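Local atomic coordinates of protein ACDH-11, isoform b (Caenorhabditis elegans, PDB entry 4Y9J), a protein that belongs to the acyl-CoA dehydrogenase family, with bundles of helices around a middle beta domain, and binds flavin-adenine dinucleotide between its subunits. Residues Arg533-Ser536 with Gly537-Ile541; Asp569-Trp572 with Glu573-Ala576; Leu432-Leu435 with Leu436-Gln440; Gly367-Leu370 with Leu371-Ala375; Leu41-Glu44 with Ser45-Met48. All coordinates share one frame; numbering follows the deposited sequence.

Contact 1: residues Arg533-Ser536 with Gly537-Ile541; sequences RIYS and GALLI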
loop_
_atom_site.group_PDB
_atom_site.type_symbol
_atom_site.label_atom_id
_atom_site.label_comp_id
_atom_site.label_asym_id
_atom_site.label_seq_id
_atom_site.Cartn_x
_atom_site.Cartn_y
_atom_site.Cartn_z
ATOM N N ARG B 533 12.840 43.720 -4.710
ATOM C CA ARG B 533 13.683 44.125 -3.591
ATOM C C ARG B 533 13.580 45.618 -3.283
ATOM O O ARG B 533 13.671 46.008 -2.127
ATOM C CB ARG B 533 15.118 43.751 -3.866
ATOM C CG ARG B 533 15.297 42.240 -3.921
ATOM C CD ARG B 533 16.698 41.753 -4.225
ATOM N NE ARG B 533 17.182 42.171 -5.556
ATOM C CZ ARG B 533 17.757 41.411 -6.510
ATOM N NH1 ARG B 533 17.957 40.064 -6.307
ATOM N NH2 ARG B 533 18.152 42.043 -7.670
ATOM N N ILE B 534 13.499 46.447 -4.317
ATOM C CA ILE B 534 13.321 47.883 -4.151
ATOM C C ILE B 534 12.015 48.147 -3.406
ATOM O O ILE B 534 11.965 48.945 -2.451
ATOM C CB ILE B 534 13.356 48.629 -5.520
ATOM C CG1 ILE B 534 14.814 48.616 -6.040
ATOM C CG2 ILE B 534 12.847 50.090 -5.393
ATOM C CD1 ILE B 534 14.991 49.128 -7.451
ATOM N N TYR B 535 10.960 47.525 -3.897
ATOM C CA TYR B 535 9.622 47.758 -3.354
ATOM C C TYR B 535 9.596 47.265 -1.906
ATOM O O TYR B 535 9.115 47.983 -1.004
ATOM C CB TYR B 535 8.587 47.034 -4.234
ATOM C CG TYR B 535 7.211 47.648 -4.288
ATOM C CD1 TYR B 535 6.695 48.395 -3.232
ATOM C CD2 TYR B 535 6.380 47.403 -5.403
ATOM C CE1 TYR B 535 5.395 48.966 -3.320
ATOM C CE2 TYR B 535 5.096 47.941 -5.497
ATOM C CZ TYR B 535 4.586 48.661 -4.454
ATOM O OH TYR B 535 3.315 49.125 -4.565
ATOM N N SER B 536 10.169 46.084 -1.666
ATOM C CA SER B 536 10.132 45.454 -0.334
ATOM C C SER B 536 10.968 46.300 0.654
ATOM O O SER B 536 10.566 46.545 1.820
ATOM C CB SER B 536 10.626 44.003 -0.364
ATOM O OG SER B 536 9.750 43.164 -1.103
ATOM N N GLY B 537 12.117 46.785 0.196
ATOM C CA GLY B 537 12.946 47.593 1.053
ATOM C C GLY B 537 12.276 48.867 1.511
ATOM O O GLY B 537 12.383 49.308 2.688
ATOM N N ALA B 538 11.679 49.543 0.545
ATOM C CA ALA B 538 10.982 50.813 0.841
ATOM C C ALA B 538 9.823 50.607 1.845
ATOM O O ALA B 538 9.582 51.453 2.726
ATOM C CB ALA B 538 10.418 51.367 -0.447
ATOM N N LEU B 539 9.142 49.477 1.702
ATOM C CA LEU B 539 8.065 49.075 2.614
ATOM C C LEU B 539 8.610 48.815 3.996
ATOM O O LEU B 539 8.070 49.307 4.965
ATOM C CB LEU B 539 7.324 47.867 2.089
ATOM C CG LEU B 539 6.345 48.161 0.961
ATOM C CD1 LEU B 539 6.075 46.895 0.234
ATOM C CD2 LEU B 539 5.050 48.781 1.484
ATOM N N LEU B 540 9.748 48.133 4.080
ATOM C CA LEU B 540 10.385 47.874 5.364
ATOM C C LEU B 540 10.802 49.159 6.062
ATOM O O LEU B 540 10.723 49.268 7.273
ATOM C CB LEU B 540 11.618 46.945 5.167
ATOM C CG LEU B 540 11.294 45.464 4.983
ATOM C CD1 LEU B 540 12.526 44.708 4.574
ATOM C CD2 LEU B 540 10.720 44.866 6.254
ATOM N N ILE B 541 11.206 50.148 5.278
ATOM C CA ILE B 541 11.704 51.395 5.806
ATOM C C ILE B 541 10.528 52.172 6.372
ATOM O O ILE B 541 10.654 52.745 7.451
ATOM C CB ILE B 541 12.431 52.249 4.746
ATOM C CG1 ILE B 541 13.817 51.690 4.481
ATOM C CG2 ILE B 541 12.639 53.687 5.217
ATOM C CD1 ILE B 541 14.383 52.107 3.140
#
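Tyr535 and Leu539 stand one helical turn apart on helix 524-545 and make its side-chain contact here: Leu539 CD1 lies 3.8 Å from Tyr535 CD1 and meets the ring at a slant. The tyrosine's first torsion is trans (chi1 -151°), which sets the ring beside its own carbonyl carbon, on the side where the leucine methyl arrives. Leu539 CG also rests 3.4 Å from Tyr535 O, and the same oxygen accepts the amide of Leu539, with N and O 3.1 Å apart. The backbone forms the tight part. Gly537 N donates to Arg533 O at 2.9 Å, Ala538 N to Ile534 O at 3.1 Å with a nearly straight N-H (165°), and Leu540 N to Ser536 O at 2.9 Å.

The looser side belongs to Arg533, which is partly exposed; its long chain runs back from the following turn and its NE donates to Leu567 O. Ser536 is small enough for a buried helix face, and its hydroxyl is satisfied by Ala532 O. Tyr535 OH hydrogen-bonds Glu374, which holds the far end of the ring. Branched Ile534 packs on helices 466-478 and 486-512, Leu540 packs on helix 552-563, and Tyr535 and Ser536 lie against helix 352-383.

Contact 2: residues Asp569-Trp572 with Glu573-Ala576; sequences DLRW and EWFA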
loop_
_atom_site.group_PDB
_atom_site.type_symbol
_atom_site.label_atom_id
_atom_site.label_comp_id
_atom_site.label_asym_id
_atom_site.label_seq_id
_atom_site.Cartn_x
_atom_site.Cartn_y
_atom_site.Cartn_z
ATOM N N ASP B 569 20.712 43.720 -9.042
ATOM C CA ASP B 569 21.757 42.855 -9.571
ATOM C C ASP B 569 21.457 42.699 -11.068
ATOM O O ASP B 569 20.739 41.793 -11.491
ATOM C CB ASP B 569 21.763 41.514 -8.853
ATOM C CG ASP B 569 22.991 40.673 -9.169
ATOM O OD1 ASP B 569 23.957 41.100 -9.813
ATOM O OD2 ASP B 569 22.944 39.534 -8.779
ATOM N N LEU B 570 22.000 43.628 -11.844
ATOM C CA LEU B 570 21.643 43.793 -13.239
ATOM C C LEU B 570 22.665 44.715 -13.888
ATOM O O LEU B 570 22.922 45.829 -13.397
ATOM C CB LEU B 570 20.236 44.362 -13.315
ATOM C CG LEU B 570 19.626 44.641 -14.679
ATOM C CD1 LEU B 570 19.450 43.384 -15.507
ATOM C CD2 LEU B 570 18.289 45.380 -14.496
ATOM N N ARG B 571 23.268 44.257 -14.975
ATOM C CA ARG B 571 24.265 45.028 -15.650
ATOM C C ARG B 571 23.902 45.155 -17.078
ATOM O O ARG B 571 23.280 44.288 -17.638
ATOM C CB ARG B 571 25.635 44.372 -15.576
ATOM C CG ARG B 571 25.982 43.846 -14.204
ATOM C CD ARG B 571 27.472 43.580 -14.031
ATOM N NE ARG B 571 27.643 42.981 -12.725
ATOM C CZ ARG B 571 28.742 42.376 -12.274
ATOM N NH1 ARG B 571 29.804 42.265 -13.024
ATOM N NH2 ARG B 571 28.730 41.834 -11.058
ATOM N N TRP B 572 24.370 46.234 -17.667
ATOM C CA TRP B 572 24.042 46.552 -19.025
ATOM C C TRP B 572 24.490 45.450 -19.966
ATOM O O TRP B 572 23.739 45.045 -20.825
ATOM C CB TRP B 572 24.612 47.923 -19.412
ATOM C CG TRP B 572 24.406 48.208 -20.815
ATOM C CD1 TRP B 572 25.357 48.489 -21.721
ATOM C CD2 TRP B 572 23.155 48.241 -21.521
ATOM N NE1 TRP B 572 24.802 48.688 -22.948
ATOM C CE2 TRP B 572 23.448 48.528 -22.860
ATOM C CE3 TRP B 572 21.828 48.064 -21.151
ATOM C CZ2 TRP B 572 22.457 48.642 -23.845
ATOM C CZ3 TRP B 572 20.834 48.164 -22.141
ATOM C CH2 TRP B 572 21.168 48.438 -23.473
ATOM N N GLU B 573 25.709 44.922 -19.792
ATOM C CA GLU B 573 26.174 43.856 -20.679
ATOM C C GLU B 573 25.346 42.589 -20.669
ATOM O O GLU B 573 25.359 41.824 -21.645
ATOM C CB GLU B 573 27.661 43.530 -20.450
ATOM C CG GLU B 573 27.966 43.014 -19.069
ATOM C CD GLU B 573 28.275 44.111 -18.082
ATOM O OE1 GLU B 573 27.902 45.292 -18.332
ATOM O OE2 GLU B 573 28.871 43.760 -17.032
ATOM N N TRP B 574 24.544 42.367 -19.618
ATOM C CA TRP B 574 23.662 41.216 -19.643
ATOM C C TRP B 574 22.527 41.309 -20.664
ATOM O O TRP B 574 21.875 40.300 -21.017
ATOM C CB TRP B 574 23.149 40.873 -18.232
ATOM C CG TRP B 574 24.267 40.671 -17.221
ATOM C CD1 TRP B 574 25.572 40.488 -17.504
ATOM C CD2 TRP B 574 24.157 40.606 -15.782
ATOM N NE1 TRP B 574 26.304 40.327 -16.347
ATOM C CE2 TRP B 574 25.460 40.352 -15.278
ATOM C CE3 TRP B 574 23.072 40.659 -14.866
ATOM C CZ2 TRP B 574 25.733 40.250 -13.918
ATOM C CZ3 TRP B 574 23.349 40.538 -13.498
ATOM C CH2 TRP B 574 24.681 40.341 -13.042
ATOM N N PHE B 575 22.235 42.521 -21.105
ATOM C CA PHE B 575 21.203 42.746 -22.106
ATOM C C PHE B 575 21.665 42.393 -23.538
ATOM O O PHE B 575 20.845 42.297 -24.464
ATOM C CB PHE B 575 20.802 44.247 -22.105
ATOM C CG PHE B 575 19.946 44.683 -20.915
ATOM C CD1 PHE B 575 20.504 44.872 -19.658
ATOM C CD2 PHE B 575 18.600 45.002 -21.080
ATOM C CE1 PHE B 575 19.730 45.312 -18.591
ATOM C CE2 PHE B 575 17.824 45.433 -20.008
ATOM C CZ PHE B 575 18.392 45.613 -18.774
ATOM N N ALA B 576 22.961 42.243 -23.757
ATOM C CA ALA B 576 23.460 42.201 -25.117
ATOM C C ALA B 576 23.144 40.882 -25.781
ATOM O O ALA B 576 23.160 39.867 -25.153
ATOM C CB ALA B 576 24.949 42.474 -25.137
#
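Arg571 O accepts one hydrogen bond, from Trp574 N at 3.0 Å, with the donor well above the carbonyl plane and a bent N-H (143°), and the Phe575 ring also turns its edge to it, CD1 3.5 Å from Arg571 O. The next carbonyl takes a like bond, Phe575 N to Trp572 O at 3.0 Å.

Arg571 lays its aliphatic part over one face of Trp574, and CG makes a CH-pi contact 17° off the normal of the six-membered ring. With the chain extended from CG to NE, the guanidinium follows the indole, its plane inclined by only 23°, and NE comes 3.5 Å from Trp574 CZ2. Arginine suits the place because its methylenes cover the ring while NH1 reaches on to Cys563 O of the second subunit. Glu573 folds back over the same chain, OE2 3.3 Å from Arg571 CD, but stays too far from NH1 for a salt bridge. Asp569 meets the indole differently, at its rim, with OD1 3.4 Å from Trp574 CH2.

Phe575 takes up the inner side. Leu570 CD1 is 3.6 Å from its CE1, and Trp572 covers one face obliquely, CE3 3.8 Å from Phe575 CD1; Trp572 in turn offers its ring to Lys508 in a cation-pi contact. Successive bonds from residue i+3 to residue i mark overlapping beta-turns, here joining an extended strand-like run to helix 577-587 at a subunit interface.

Contact 3: residues Leu432-Leu435 with Leu436-Gln440; sequences LPTL and LRDAQ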
loop_
_atom_site.group_PDB
_atom_site.type_symbol
_atom_site.label_atom_id
_atom_site.label_comp_id
_atom_site.label_asym_id
_atom_site.label_seq_id
_atom_site.Cartn_x
_atom_site.Cartn_y
_atom_site.Cartn_z
ATOM N N LEU B 432 7.677 17.779 9.027
ATOM C CA LEU B 432 8.478 18.867 8.486
ATOM C C LEU B 432 8.751 18.817 7.016
ATOM O O LEU B 432 8.678 19.818 6.302
ATOM C CB LEU B 432 9.784 18.981 9.273
ATOM C CG LEU B 432 9.560 19.249 10.770
ATOM C CD1 LEU B 432 10.792 19.021 11.621
ATOM C CD2 LEU B 432 9.019 20.661 10.999
ATOM N N PRO B 433 9.131 17.621 6.466
ATOM C CA PRO B 433 9.320 17.555 5.041
ATOM C C PRO B 433 8.163 17.909 4.190
ATOM O O PRO B 433 8.374 18.424 3.086
ATOM C CB PRO B 433 9.703 16.066 4.756
ATOM C CG PRO B 433 10.304 15.663 6.025
ATOM C CD PRO B 433 9.480 16.356 7.116
ATOM N N THR B 434 6.955 17.723 4.693
ATOM C CA THR B 434 5.795 18.188 3.959
ATOM C C THR B 434 5.911 19.680 3.561
ATOM O O THR B 434 5.507 20.050 2.484
ATOM C CB THR B 434 4.521 17.999 4.773
ATOM O OG1 THR B 434 4.384 16.607 5.118
ATOM C CG2 THR B 434 3.355 18.449 3.995
ATOM N N LEU B 435 6.399 20.491 4.482
ATOM C CA LEU B 435 6.566 21.907 4.252
ATOM C C LEU B 435 7.459 22.140 3.064
ATOM O O LEU B 435 7.156 23.030 2.237
ATOM C CB LEU B 435 7.138 22.629 5.480
ATOM C CG LEU B 435 6.247 22.550 6.728
ATOM C CD1 LEU B 435 7.051 23.068 7.889
ATOM C CD2 LEU B 435 4.987 23.377 6.500
ATOM N N LEU B 436 8.533 21.363 2.912
ATOM C CA LEU B 436 9.450 21.554 1.777
ATOM C C LEU B 436 8.820 21.067 0.446
ATOM O O LEU B 436 8.846 21.781 -0.586
ATOM C CB LEU B 436 10.746 20.791 1.988
ATOM C CG LEU B 436 11.785 20.895 0.910
ATOM C CD1 LEU B 436 12.369 22.282 0.798
ATOM C CD2 LEU B 436 12.872 19.890 1.175
ATOM N N ARG B 437 8.250 19.852 0.469
ATOM C CA ARG B 437 7.655 19.242 -0.722
ATOM C C ARG B 437 6.510 20.161 -1.275
ATOM O O ARG B 437 6.391 20.380 -2.493
ATOM C CB ARG B 437 7.183 17.826 -0.397
ATOM C CG ARG B 437 8.378 16.863 -0.106
ATOM C CD ARG B 437 7.903 15.442 -0.089
ATOM N NE ARG B 437 7.119 15.145 1.073
ATOM C CZ ARG B 437 5.813 15.149 1.171
ATOM N NH1 ARG B 437 5.033 15.380 0.122
ATOM N NH2 ARG B 437 5.280 14.811 2.343
ATOM N N ASP B 438 5.669 20.628 -0.377
ATOM C CA ASP B 438 4.578 21.539 -0.677
ATOM C C ASP B 438 5.031 22.949 -1.144
ATOM O O ASP B 438 4.530 23.466 -2.140
ATOM C CB ASP B 438 3.560 21.597 0.474
ATOM C CG ASP B 438 2.780 20.215 0.694
ATOM O OD1 ASP B 438 3.017 19.172 -0.023
ATOM O OD2 ASP B 438 1.861 20.162 1.607
ATOM N N ALA B 439 6.022 23.521 -0.462
ATOM C CA ALA B 439 6.575 24.817 -0.844
ATOM C C ALA B 439 7.129 24.778 -2.282
ATOM O O ALA B 439 7.082 25.777 -2.982
ATOM C CB ALA B 439 7.694 25.225 0.125
ATOM N N GLN B 440 7.625 23.618 -2.728
ATOM C CA GLN B 440 8.133 23.440 -4.075
ATOM C C GLN B 440 7.066 23.578 -5.174
ATOM O O GLN B 440 7.403 23.814 -6.328
ATOM C CB GLN B 440 8.950 22.134 -4.168
ATOM C CG GLN B 440 9.459 21.737 -5.527
ATOM C CD GLN B 440 10.505 22.733 -6.059
ATOM O OE1 GLN B 440 10.150 23.694 -6.814
ATOM N NE2 GLN B 440 11.693 22.597 -5.627
#
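Thr434 and Asp438 lie side by side and point the same way, whereas Thr434 and Arg437 slant across each other. All three stand on the short helix 432-439, in the C-terminal helical domain of the acyl-CoA dehydrogenase fold and against the second subunit. The threonine turns a different branch to each neighbour. Its methyl is trans to the backbone nitrogen while OG1 sits beside it (chi1 -58°), which places CG2 3.3 Å from Asp438 OD2. Toward Arg437, the guanidinium turns one face to Thr434 CA, 4.1 Å from CZ; a bend at chi3 folds it back there. Thr434 OG1 and Arg437 NH2 are 3.4 Å apart, but the angle is too poor for a hydrogen bond.

In the backbone, Pro433 O receives a nearly straight bond from Arg437 N at 3.0 Å (174°) and a weak one from Leu436 N. Proline suits the helix's first turn, where its missing N-H costs no helical bond.

Both charged ends find their strong partners elsewhere. Asp438 accepts from Thr280 N and Gln282 NE2. Arg437 forms salt bridges with Glu428 and Glu73 and donates to Leu278 O. Two carboxylates round a buried guanidinium would be expected to stabilise its positive charge and fix its rotation.

Contact 4: residues Gly367-Leu370 with Leu371-Ala375; sequences GSML and LLFEA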
loop_
_atom_site.group_PDB
_atom_site.type_symbol
_atom_site.label_atom_id
_atom_site.label_comp_id
_atom_site.label_asym_id
_atom_site.label_seq_id
_atom_site.Cartn_x
_atom_site.Cartn_y
_atom_site.Cartn_z
ATOM N N GLY B 367 10.432 41.159 4.459
ATOM C CA GLY B 367 10.329 42.013 3.266
ATOM C C GLY B 367 9.183 41.538 2.344
ATOM O O GLY B 367 8.338 42.292 1.881
ATOM N N SER B 368 9.175 40.268 2.084
ATOM C CA SER B 368 8.115 39.709 1.231
ATOM C C SER B 368 6.707 39.743 1.869
ATOM O O SER B 368 5.708 39.873 1.227
ATOM C CB SER B 368 8.482 38.316 0.788
ATOM O OG SER B 368 9.575 38.433 -0.020
ATOM N N MET B 369 6.671 39.617 3.149
ATOM C CA MET B 369 5.463 39.769 3.878
ATOM C C MET B 369 4.872 41.177 3.671
ATOM O O MET B 369 3.669 41.315 3.456
ATOM C CB MET B 369 5.820 39.576 5.327
ATOM C CG MET B 369 4.686 39.222 6.152
ATOM S SD MET B 369 4.517 37.415 5.944
ATOM C CE MET B 369 3.001 37.786 6.795
ATOM N N LEU B 370 5.697 42.218 3.761
ATOM C CA LEU B 370 5.190 43.608 3.618
ATOM C C LEU B 370 4.754 43.797 2.176
ATOM O O LEU B 370 3.815 44.491 1.926
ATOM C CB LEU B 370 6.233 44.603 4.074
ATOM C CG LEU B 370 6.480 44.628 5.575
ATOM C CD1 LEU B 370 7.148 45.915 5.929
ATOM C CD2 LEU B 370 5.189 44.480 6.396
ATOM N N LEU B 371 5.442 43.171 1.219
ATOM C CA LEU B 371 5.063 43.243 -0.178
ATOM C C LEU B 371 3.692 42.601 -0.342
ATOM O O LEU B 371 2.883 43.107 -1.097
ATOM C CB LEU B 371 6.120 42.603 -1.078
ATOM C CG LEU B 371 6.146 42.827 -2.604
ATOM C CD1 LEU B 371 6.491 44.260 -2.924
ATOM C CD2 LEU B 371 7.137 41.899 -3.327
ATOM N N LEU B 372 3.461 41.461 0.327
ATOM C CA LEU B 372 2.182 40.785 0.275
ATOM C C LEU B 372 1.053 41.662 0.751
ATOM O O LEU B 372 -0.030 41.689 0.134
ATOM C CB LEU B 372 2.206 39.555 1.151
ATOM C CG LEU B 372 0.862 38.866 1.394
ATOM C CD1 LEU B 372 0.242 38.346 0.098
ATOM C CD2 LEU B 372 1.042 37.736 2.410
ATOM N N PHE B 373 1.266 42.342 1.870
ATOM C CA PHE B 373 0.219 43.213 2.417
ATOM C C PHE B 373 0.035 44.508 1.612
ATOM O O PHE B 373 -1.064 44.990 1.517
ATOM C CB PHE B 373 0.402 43.417 3.936
ATOM C CG PHE B 373 -0.161 42.278 4.691
ATOM C CD1 PHE B 373 -1.538 42.184 4.875
ATOM C CD2 PHE B 373 0.639 41.224 5.090
ATOM C CE1 PHE B 373 -2.111 41.054 5.472
ATOM C CE2 PHE B 373 0.072 40.082 5.673
ATOM C CZ PHE B 373 -1.300 40.011 5.872
ATOM N N GLU B 374 1.088 44.991 0.954
ATOM C CA GLU B 374 0.951 46.085 -0.021
ATOM C C GLU B 374 0.097 45.613 -1.212
ATOM O O GLU B 374 -0.762 46.329 -1.684
ATOM C CB GLU B 374 2.330 46.533 -0.521
ATOM C CG GLU B 374 2.302 47.500 -1.718
ATOM C CD GLU B 374 1.989 48.922 -1.339
ATOM O OE1 GLU B 374 1.592 49.153 -0.180
ATOM O OE2 GLU B 374 2.109 49.806 -2.215
ATOM N N ALA B 375 0.291 44.373 -1.664
ATOM C CA ALA B 375 -0.627 43.810 -2.707
ATOM C C ALA B 375 -2.119 43.712 -2.228
ATOM O O ALA B 375 -3.021 44.047 -2.965
ATOM C CB ALA B 375 -0.091 42.477 -3.199
#
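Helix 352-383, one of the long helices of the C-terminal all-helical domain of the acyl-CoA dehydrogenase fold, pairs Met369 with Phe373 across one of its buried turns. The two side chains run alongside each other in the same direction, and the terminal methyl of the methionine comes to the rim of the ring, in its plane, with Met369 CE 3.9 Å from Phe373 CE2. A trans first torsion (chi1 -159°) followed by a bend at chi2 (83°) turns the flexible methionine up to that edge. Unbranched and apolar, it can adapt its shape to both the ring and Phe133 of helix 121-135.

Regular i+4 to i bonds hold the turn. Phe373 N donates to Met369 O at 3.1 Å, and the amides of Leu371, Leu372 and Glu374 bond in the same way to the carbonyls of Gly367, Ser368 and Leu370. Met369 O is crowded besides, for Phe373 CD2 approaches it edge-on at 3.4 Å and Leu372 CB lies 3.2 Å away.

Leucines face three neighbouring helices: Leu370 and Leu371 meet helix 524-545, Leu371 also touches Ile398 of helix 389-419, and Leu372 meets Val129 of helix 121-135. Phe373 reaches over to helix 34-41. Gly367 has no side chain, and its O takes a weak hydrogen bond from Ser536 OG. Two polar side chains interrupt the apolar surface, and each has partners: Ser368 OG bonds to Gln409, and Glu374 forms salt bridges with Arg473 and Arg377 beside its bond from Tyr535. A buried carboxylate with this many donors would probably stay ionised, its charge balanced by the two arginines.

Contact 5: residues Leu41-Glu44 with Ser45-Met48; sequences LLPE and SEYM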
loop_
_atom_site.group_PDB
_atom_site.type_symbol
_atom_site.label_atom_id
_atom_site.label_comp_id
_atom_site.label_asym_id
_atom_site.label_seq_id
_atom_site.Cartn_x
_atom_site.Cartn_y
_atom_site.Cartn_z
ATOM N N LEU B 41 -1.975 49.380 8.982
ATOM C CA LEU B 41 -2.759 49.443 7.732
ATOM C C LEU B 41 -4.235 49.664 7.928
ATOM O O LEU B 41 -4.872 50.227 7.075
ATOM C CB LEU B 41 -2.549 48.167 6.907
ATOM C CG LEU B 41 -1.128 47.921 6.439
ATOM C CD1 LEU B 41 -0.969 46.579 5.730
ATOM C CD2 LEU B 41 -0.679 49.043 5.530
ATOM N N LEU B 42 -4.781 49.206 9.046
ATOM C CA LEU B 42 -6.198 49.265 9.296
ATOM C C LEU B 42 -6.572 50.395 10.248
ATOM O O LEU B 42 -5.856 50.672 11.205
ATOM C CB LEU B 42 -6.686 47.993 9.937
ATOM C CG LEU B 42 -6.486 46.701 9.139
ATOM C CD1 LEU B 42 -6.874 45.516 10.022
ATOM C CD2 LEU B 42 -7.318 46.674 7.859
ATOM N N PRO B 43 -7.725 51.002 10.019
ATOM C CA PRO B 43 -8.327 51.962 10.952
ATOM C C PRO B 43 -8.536 51.298 12.317
ATOM O O PRO B 43 -8.837 50.096 12.336
ATOM C CB PRO B 43 -9.678 52.281 10.328
ATOM C CG PRO B 43 -9.691 51.704 8.971
ATOM C CD PRO B 43 -8.577 50.715 8.850
ATOM N N GLU B 44 -8.467 52.068 13.421
ATOM C CA GLU B 44 -8.254 51.509 14.813
ATOM C C GLU B 44 -9.378 50.603 15.220
ATOM O O GLU B 44 -9.152 49.579 15.903
ATOM C CB GLU B 44 -8.140 52.604 15.928
ATOM C CG GLU B 44 -8.147 52.060 17.385
ATOM C CD GLU B 44 -8.244 53.128 18.469
ATOM O OE1 GLU B 44 -9.281 53.816 18.577
ATOM O OE2 GLU B 44 -7.266 53.260 19.241
ATOM N N SER B 45 -10.548 51.008 14.758
ATOM C CA SER B 45 -11.784 50.329 14.926
ATOM C C SER B 45 -11.783 48.954 14.247
ATOM O O SER B 45 -12.179 47.917 14.849
ATOM C CB SER B 45 -12.875 51.239 14.315
ATOM O OG SER B 45 -12.507 51.608 12.982
ATOM N N GLU B 46 -11.359 48.935 12.983
ATOM C CA GLU B 46 -11.437 47.714 12.209
ATOM C C GLU B 46 -10.368 46.820 12.740
ATOM O O GLU B 46 -10.525 45.624 12.764
ATOM C CB GLU B 46 -11.195 47.959 10.746
ATOM C CG GLU B 46 -12.182 48.860 10.071
ATOM C CD GLU B 46 -13.552 48.252 9.837
ATOM O OE1 GLU B 46 -14.301 48.871 9.026
ATOM O OE2 GLU B 46 -13.929 47.241 10.477
ATOM N N TYR B 47 -9.242 47.407 13.130
ATOM C CA TYR B 47 -8.154 46.672 13.697
ATOM C C TYR B 47 -8.598 45.700 14.790
ATOM O O TYR B 47 -8.189 44.512 14.765
ATOM C CB TYR B 47 -7.014 47.568 14.206
ATOM C CG TYR B 47 -6.069 46.751 15.066
ATOM C CD1 TYR B 47 -5.223 45.818 14.513
ATOM C CD2 TYR B 47 -6.133 46.828 16.456
ATOM C CE1 TYR B 47 -4.416 45.020 15.309
ATOM C CE2 TYR B 47 -5.324 46.044 17.251
ATOM C CZ TYR B 47 -4.493 45.119 16.677
ATOM O OH TYR B 47 -3.694 44.346 17.483
ATOM N N MET B 48 -9.433 46.164 15.720
ATOM C CA MET B 48 -9.855 45.338 16.864
ATOM C C MET B 48 -10.670 44.164 16.427
ATOM O O MET B 48 -10.436 43.057 16.873
ATOM C CB MET B 48 -10.672 46.123 17.920
ATOM C CG MET B 48 -9.913 47.151 18.742
ATOM S SD MET B 48 -8.465 46.523 19.629
ATOM C CE MET B 48 -7.961 48.012 20.514
#
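Glu46 swings its CG beside its own backbone nitrogen (chi1 -62°) and thereby against Pro43, CG to CG 3.9 Å, before a bend at chi2 carries the carboxylate away to Arg49. This is the start of helix 44-74, with Pro43 in the N-cap position and, across it, a loose apolar contact in the positions of a hydrophobic staple, between Leu42 just before the cap and Tyr47 in the first turn. Leu42 CB lies 4.3 Å from Tyr47 CB, and its CD1 branch 4.1 Å from Tyr47 CA. Leucine fits the staple position before the cap, and it packs on Ile126 of helix 121-135 as well.

Proline suits the cap because it lacks an N-H to satisfy and its fixed phi agrees with the extended backbone there, while its carbonyl still starts the helix. Pro43 O takes a short bond from Tyr47 N at 2.8 Å, its N-H nearly straight (163°) and the donor nearly in line with the C=O, and a weak one from Glu46 N at 2.9 Å. The next bond, Met48 N to Glu44 O, is weak and long at 3.4 Å, and Glu44 O also faces the edge of the Tyr47 ring. Two glutamates in this first turn agree with the positive end of a helix dipole and may stabilise it.

Tyr47 points its ring away from the turn, and its hydroxyl bonds to Asp35 of the preceding helix, which ties helix 34-41 to helix 44-74. Ser45, exposed and small, fits the solvent side, its OG 3.9 Å from Pro43 CB.

How the contacts relate
Each contact joins neighbours in sequence, so none closes a long loop, and the five follow one another without nesting or crossing. From the N terminus, contact 5 caps helix 44-74 in the N-terminal part, and its Leu41 touches Phe373 of contact 4 on helix 352-383. Contact 3, on helix 432-439, lies apart, about 22 Å from contact 4 between centres, nearer the bound ligands. Contact 1, on helix 524-545, returns to contact 4, their centres about 9 Å apart, and so ties the last helical region to the dehydrogenase C-terminal domain. Arg533 of contact 1 packs on Asp569 of contact 2. Contacts 2 and 3 both meet the second subunit.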